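Long-range contact in ribosome-associated factor Y (Coxiella burnetii, PDB 3TQM), which probably binds the ribosome as a hibernation factor of the short HPF type, associating with paired 70S particles and regulating translation: residues K23-I34 with M78-K89. Sequence-based numbering, arbitrary orientation.
Sequences KLHRIQPCRDEI and MHKLETQLSKYK
With CG1 anti to the backbone N (chi1 -161°) and CD1 continuing the extended chain, Ile27 reaches onto helix 70-89, while Tyr88, its CG likewise anti to N (chi1 163°), sets its ring beside Cys30 and Glu33. Ile27 CD1 enters between two leucines one helical turn apart, 3.3 Å from Leu81 CB and 3.5 Å from Leu85 CD1, crossing both side chains at roughly a right angle. The Ile27 side chain slides past that of Glu82 in the opposite direction, CG1 against Glu82 CG, and the extended Glu82 chain carries its carboxylate to the loop backbone: Gln28 N donates to Glu82 OE2 at 3.0 Å, and this oxygen accepts through its anti lone pair. Gln28 O lies 2.8 Å from the same Glu82 OE2, a close approach of two acceptors rather than a hydrogen bond. Leu24, in helix 14-24, sets CD2 3.7 Å from SE of selenomethionine Met78. The fold is the β-α-β-β-β-α domain of the HPF/YfiA family, in which two helices pack on one face of a four-stranded sheet; here the loop leaving helix 14-24 drapes over the C-terminal half of helix 70-89 before entering strand 36-44. Leu24 and Leu85 also reach the sheet, against Ile37 and Leu56 respectively. A cis peptide bond precedes Pro29, whose ring lies against Ser86 and Lys89, CD 3.3 Å from Ser86 OG and CB and CG against Lys89 CD. Beyond it, Cys30 SG sits at the edge of the Tyr88 ring, 5.0 Å from the centroid and nearly in plane, and also touches Lys89 CB. The phenol donates from Tyr88 OH to Glu33 OE1 over 2.6 Å, with carboxylate and ring planes 68° apart, tying the 3-10 turn 31-33 to the last turn of the helix.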
loop_
_atom_site.group_PDB
_atom_site.type_symbol
_atom_site.label_atom_id
_atom_site.label_comp_id
_atom_site.label_asym_id
_atom_site.label_seq_id
_atom_site.Cartn_x
_atom_site.Cartn_y
_atom_site.Cartn_z
ATOM N N LYS A 23 -8.035 3.544 3.537
ATOM C CA LYS A 23 -7.876 3.566 2.086
ATOM C C LYS A 23 -7.708 2.161 1.513
ATOM O O LYS A 23 -8.178 1.871 0.415
ATOM C CB LYS A 23 -6.705 4.455 1.673
ATOM C CG LYS A 23 -7.084 5.906 1.477
ATOM C CD LYS A 23 -5.914 6.705 0.929
ATOM C CE LYS A 23 -6.296 8.157 0.712
ATOM N NZ LYS A 23 -5.090 9.035 0.705
ATOM N N LEU A 24 -7.032 1.294 2.257
ATOM C CA LEU A 24 -6.854 -0.087 1.835
ATOM C C LEU A 24 -8.180 -0.825 1.879
ATOM O O LEU A 24 -8.444 -1.700 1.057
ATOM C CB LEU A 24 -5.829 -0.793 2.720
ATOM C CG LEU A 24 -4.361 -0.501 2.423
ATOM C CD1 LEU A 24 -3.485 -1.104 3.500
ATOM C CD2 LEU A 24 -3.987 -1.045 1.056
ATOM N N HIS A 25 -9.014 -0.466 2.848
ATOM C CA HIS A 25 -10.327 -1.084 2.990
ATOM C C HIS A 25 -11.294 -0.600 1.912
ATOM O O HIS A 25 -12.422 -1.085 1.815
ATOM C CB HIS A 25 -10.899 -0.813 4.383
ATOM C CG HIS A 25 -10.168 -1.518 5.482
ATOM N ND1 HIS A 25 -9.763 -2.831 5.382
ATOM C CD2 HIS A 25 -9.763 -1.091 6.703
ATOM C CE1 HIS A 25 -9.145 -3.186 6.495
ATOM N NE2 HIS A 25 -9.130 -2.148 7.312
ATOM N N ARG A 26 -10.839 0.353 1.102
ATOM C CA ARG A 26 -11.645 0.904 0.017
ATOM C C ARG A 26 -11.167 0.411 -1.342
ATOM O O ARG A 26 -11.833 0.622 -2.355
ATOM C CB ARG A 26 -11.585 2.432 0.029
ATOM C CG ARG A 26 -12.371 3.103 1.138
ATOM C CD ARG A 26 -12.198 4.610 1.052
ATOM N NE ARG A 26 -12.964 5.317 2.072
ATOM C CZ ARG A 26 -12.631 6.510 2.554
ATOM N NH1 ARG A 26 -11.538 7.123 2.114
ATOM N NH2 ARG A 26 -13.383 7.087 3.482
ATOM N N ILE A 27 -10.010 -0.241 -1.363
ATOM C CA ILE A 27 -9.370 -0.615 -2.621
ATOM C C ILE A 27 -10.142 -1.685 -3.396
ATOM O O ILE A 27 -10.778 -2.562 -2.814
ATOM C CB ILE A 27 -7.919 -1.078 -2.402
ATOM C CG1 ILE A 27 -7.139 -1.010 -3.713
ATOM C CG2 ILE A 27 -7.882 -2.482 -1.827
ATOM C CD1 ILE A 27 -5.686 -1.358 -3.558
ATOM N N GLN A 28 -10.079 -1.594 -4.720
ATOM C CA GLN A 28 -10.760 -2.537 -5.596
ATOM C C GLN A 28 -10.144 -2.454 -6.987
ATOM O O GLN A 28 -9.458 -1.482 -7.302
ATOM C CB GLN A 28 -12.258 -2.230 -5.649
ATOM C CG GLN A 28 -12.599 -0.772 -5.420
ATOM C CD GLN A 28 -13.803 -0.329 -6.219
ATOM O OE1 GLN A 28 -14.949 -0.548 -5.818
ATOM N NE2 GLN A 28 -13.550 0.295 -7.363
ATOM N N PRO A 29 -10.393 -3.468 -7.832
ATOM C CA PRO A 29 -11.270 -4.617 -7.574
ATOM C C PRO A 29 -10.594 -5.754 -6.810
ATOM O O PRO A 29 -9.403 -5.684 -6.506
ATOM C CB PRO A 29 -11.624 -5.089 -8.984
ATOM C CG PRO A 29 -10.408 -4.763 -9.785
ATOM C CD PRO A 29 -9.853 -3.486 -9.204
ATOM N N CYS A 30 -11.375 -6.783 -6.494
ATOM C CA CYS A 30 -10.855 -8.022 -5.922
ATOM C C CYS A 30 -10.220 -7.865 -4.537
ATOM O O CYS A 30 -9.339 -8.639 -4.162
ATOM C CB CYS A 30 -9.865 -8.677 -6.892
ATOM S SG CYS A 30 -10.578 -9.117 -8.500
ATOM N N ARG A 31 -10.677 -6.878 -3.774
ATOM C CA ARG A 31 -10.129 -6.640 -2.446
ATOM C C ARG A 31 -10.343 -7.832 -1.518
ATOM O O ARG A 31 -9.481 -8.162 -0.708
ATOM C CB ARG A 31 -10.745 -5.390 -1.820
ATOM C CG ARG A 31 -10.235 -5.092 -0.420
ATOM C CD ARG A 31 -10.869 -3.834 0.156
ATOM N NE ARG A 31 -12.315 -3.959 0.328
ATOM C CZ ARG A 31 -13.213 -3.218 -0.315
ATOM N NH1 ARG A 31 -12.816 -2.291 -1.176
ATOM N NH2 ARG A 31 -14.507 -3.394 -0.094
ATOM N N ASP A 32 -11.498 -8.475 -1.635
ATOM C CA ASP A 32 -11.839 -9.562 -0.727
ATOM C C ASP A 32 -11.088 -10.854 -1.037
ATOM O O ASP A 32 -11.229 -11.851 -0.328
ATOM C CB ASP A 32 -13.350 -9.796 -0.699
ATOM C CG ASP A 32 -14.084 -8.728 0.087
ATOM O OD1 ASP A 32 -14.179 -8.864 1.325
ATOM O OD2 ASP A 32 -14.556 -7.747 -0.528
ATOM N N GLU A 33 -10.282 -10.827 -2.092
ATOM C CA GLU A 33 -9.458 -11.974 -2.443
ATOM C C GLU A 33 -8.056 -11.816 -1.873
ATOM O O GLU A 33 -7.239 -12.735 -1.936
ATOM C CB GLU A 33 -9.407 -12.151 -3.956
ATOM C CG GLU A 33 -10.778 -12.327 -4.576
ATOM C CD GLU A 33 -10.713 -12.584 -6.062
ATOM O OE1 GLU A 33 -9.678 -13.101 -6.534
ATOM O OE2 GLU A 33 -11.697 -12.265 -6.760
ATOM N N ILE A 34 -7.791 -10.642 -1.309
ATOM C CA ILE A 34 -6.510 -10.356 -0.678
ATOM C C ILE A 34 -6.427 -10.983 0.710
ATOM O O ILE A 34 -7.328 -10.814 1.532
ATOM C CB ILE A 34 -6.294 -8.846 -0.531
ATOM C CG1 ILE A 34 -6.270 -8.173 -1.902
ATOM C CG2 ILE A 34 -5.011 -8.564 0.225
ATOM C CD1 ILE A 34 -6.133 -6.664 -1.835
HETATM N N MSE A 78 -2.028 3.648 -3.733
HETATM C CA MSE A 78 -3.347 3.045 -3.892
HETATM C C MSE A 78 -3.726 2.932 -5.368
HETATM O O MSE A 78 -4.263 1.914 -5.800
HETATM C CB MSE A 78 -4.409 3.841 -3.132
HETATM C CG MSE A 78 -4.188 3.932 -1.628
HETATM SE SE MSE A 78 -4.114 2.198 -0.728
HETATM C CE MSE A 78 -2.179 1.999 -0.605
ATOM N N HIS A 79 -3.442 3.980 -6.137
ATOM C CA HIS A 79 -3.731 3.979 -7.570
ATOM C C HIS A 79 -2.923 2.909 -8.292
ATOM O O HIS A 79 -3.428 2.239 -9.188
ATOM C CB HIS A 79 -3.448 5.347 -8.193
ATOM C CG HIS A 79 -4.356 6.434 -7.710
ATOM N ND1 HIS A 79 -5.685 6.509 -8.067
ATOM C CD2 HIS A 79 -4.122 7.497 -6.904
ATOM C CE1 HIS A 79 -6.232 7.568 -7.498
ATOM N NE2 HIS A 79 -5.306 8.186 -6.788
ATOM N N LYS A 80 -1.662 2.760 -7.904
ATOM C CA LYS A 80 -0.813 1.726 -8.481
ATOM C C LYS A 80 -1.332 0.336 -8.117
ATOM O O LYS A 80 -1.303 -0.580 -8.943
ATOM C CB LYS A 80 0.638 1.891 -8.020
ATOM C CG LYS A 80 1.344 3.089 -8.635
ATOM C CD LYS A 80 2.841 3.066 -8.356
ATOM C CE LYS A 80 3.563 4.121 -9.179
ATOM N NZ LYS A 80 5.041 4.057 -9.013
ATOM N N LEU A 81 -1.804 0.183 -6.884
ATOM C CA LEU A 81 -2.382 -1.081 -6.446
ATOM C C LEU A 81 -3.640 -1.419 -7.241
ATOM O O LEU A 81 -3.781 -2.530 -7.750
ATOM C CB LEU A 81 -2.702 -1.049 -4.951
ATOM C CG LEU A 81 -1.543 -1.172 -3.967
ATOM C CD1 LEU A 81 -2.076 -1.356 -2.554
ATOM C CD2 LEU A 81 -0.638 -2.333 -4.347
ATOM N N GLU A 82 -4.552 -0.457 -7.345
ATOM C CA GLU A 82 -5.795 -0.665 -8.078
ATOM C C GLU A 82 -5.519 -1.061 -9.521
ATOM O O GLU A 82 -6.161 -1.961 -10.060
ATOM C CB GLU A 82 -6.675 0.585 -8.023
ATOM C CG GLU A 82 -7.166 0.922 -6.629
ATOM C CD GLU A 82 -8.509 1.626 -6.637
ATOM O OE1 GLU A 82 -8.588 2.761 -7.150
ATOM O OE2 GLU A 82 -9.492 1.035 -6.135
ATOM N N THR A 83 -4.561 -0.382 -10.142
ATOM C CA THR A 83 -4.127 -0.743 -11.482
ATOM C C THR A 83 -3.716 -2.212 -11.525
ATOM O O THR A 83 -4.177 -2.969 -12.377
ATOM C CB THR A 83 -2.937 0.123 -11.948
ATOM O OG1 THR A 83 -3.337 1.498 -12.011
ATOM C CG2 THR A 83 -2.461 -0.323 -13.324
ATOM N N GLN A 84 -2.853 -2.610 -10.595
ATOM C CA GLN A 84 -2.331 -3.974 -10.565
ATOM C C GLN A 84 -3.415 -5.003 -10.248
ATOM O O GLN A 84 -3.371 -6.135 -10.739
ATOM C CB GLN A 84 -1.174 -4.090 -9.569
ATOM C CG GLN A 84 0.084 -3.360 -10.011
ATOM C CD GLN A 84 0.520 -3.758 -11.408
ATOM O OE1 GLN A 84 0.781 -2.904 -12.256
ATOM N NE2 GLN A 84 0.601 -5.062 -11.657
ATOM N N LEU A 85 -4.383 -4.604 -9.430
ATOM C CA LEU A 85 -5.519 -5.458 -9.115
ATOM C C LEU A 85 -6.431 -5.624 -10.330
ATOM O O LEU A 85 -7.002 -6.692 -10.543
ATOM C CB LEU A 85 -6.303 -4.900 -7.927
ATOM C CG LEU A 85 -5.701 -5.151 -6.542
ATOM C CD1 LEU A 85 -6.303 -4.216 -5.505
ATOM C CD2 LEU A 85 -5.887 -6.605 -6.130
ATOM N N SER A 86 -6.563 -4.572 -11.129
ATOM C CA SER A 86 -7.383 -4.647 -12.333
ATOM C C SER A 86 -6.767 -5.568 -13.381
ATOM O O SER A 86 -7.486 -6.233 -14.124
ATOM C CB SER A 86 -7.641 -3.257 -12.917
ATOM O OG SER A 86 -8.595 -2.550 -12.141
ATOM N N LYS A 87 -5.439 -5.601 -13.445
ATOM C CA LYS A 87 -4.749 -6.537 -14.330
ATOM C C LYS A 87 -4.944 -7.964 -13.823
ATOM O O LYS A 87 -5.217 -8.880 -14.601
ATOM C CB LYS A 87 -3.258 -6.208 -14.424
ATOM C CG LYS A 87 -2.948 -4.932 -15.188
ATOM C CD LYS A 87 -1.448 -4.701 -15.295
ATOM C CE LYS A 87 -1.141 -3.470 -16.137
ATOM N NZ LYS A 87 0.323 -3.187 -16.206
ATOM N N TYR A 88 -4.794 -8.141 -12.516
ATOM C CA TYR A 88 -5.041 -9.422 -11.877
ATOM C C TYR A 88 -6.421 -9.945 -12.257
ATOM O O TYR A 88 -6.569 -11.085 -12.699
ATOM C CB TYR A 88 -4.931 -9.275 -10.357
ATOM C CG TYR A 88 -5.552 -10.408 -9.576
ATOM C CD1 TYR A 88 -4.840 -11.573 -9.322
ATOM C CD2 TYR A 88 -6.846 -10.308 -9.086
ATOM C CE1 TYR A 88 -5.403 -12.608 -8.606
ATOM C CE2 TYR A 88 -7.418 -11.340 -8.368
ATOM C CZ TYR A 88 -6.691 -12.487 -8.132
ATOM O OH TYR A 88 -7.254 -13.520 -7.419
ATOM N N LYS A 89 -7.431 -9.098 -12.088
ATOM C CA LYS A 89 -8.803 -9.462 -12.421
ATOM C C LYS A 89 -8.950 -9.775 -13.909
ATOM O O LYS A 89 -9.669 -10.695 -14.290
ATOM C CB LYS A 89 -9.760 -8.339 -12.018
ATOM C CG LYS A 89 -11.216 -8.609 -12.350
ATOM C CD LYS A 89 -12.079 -7.414 -11.987
ATOM C CE LYS A 89 -13.549 -7.681 -12.267
ATOM N NZ LYS A 89 -14.384 -6.498 -11.920
#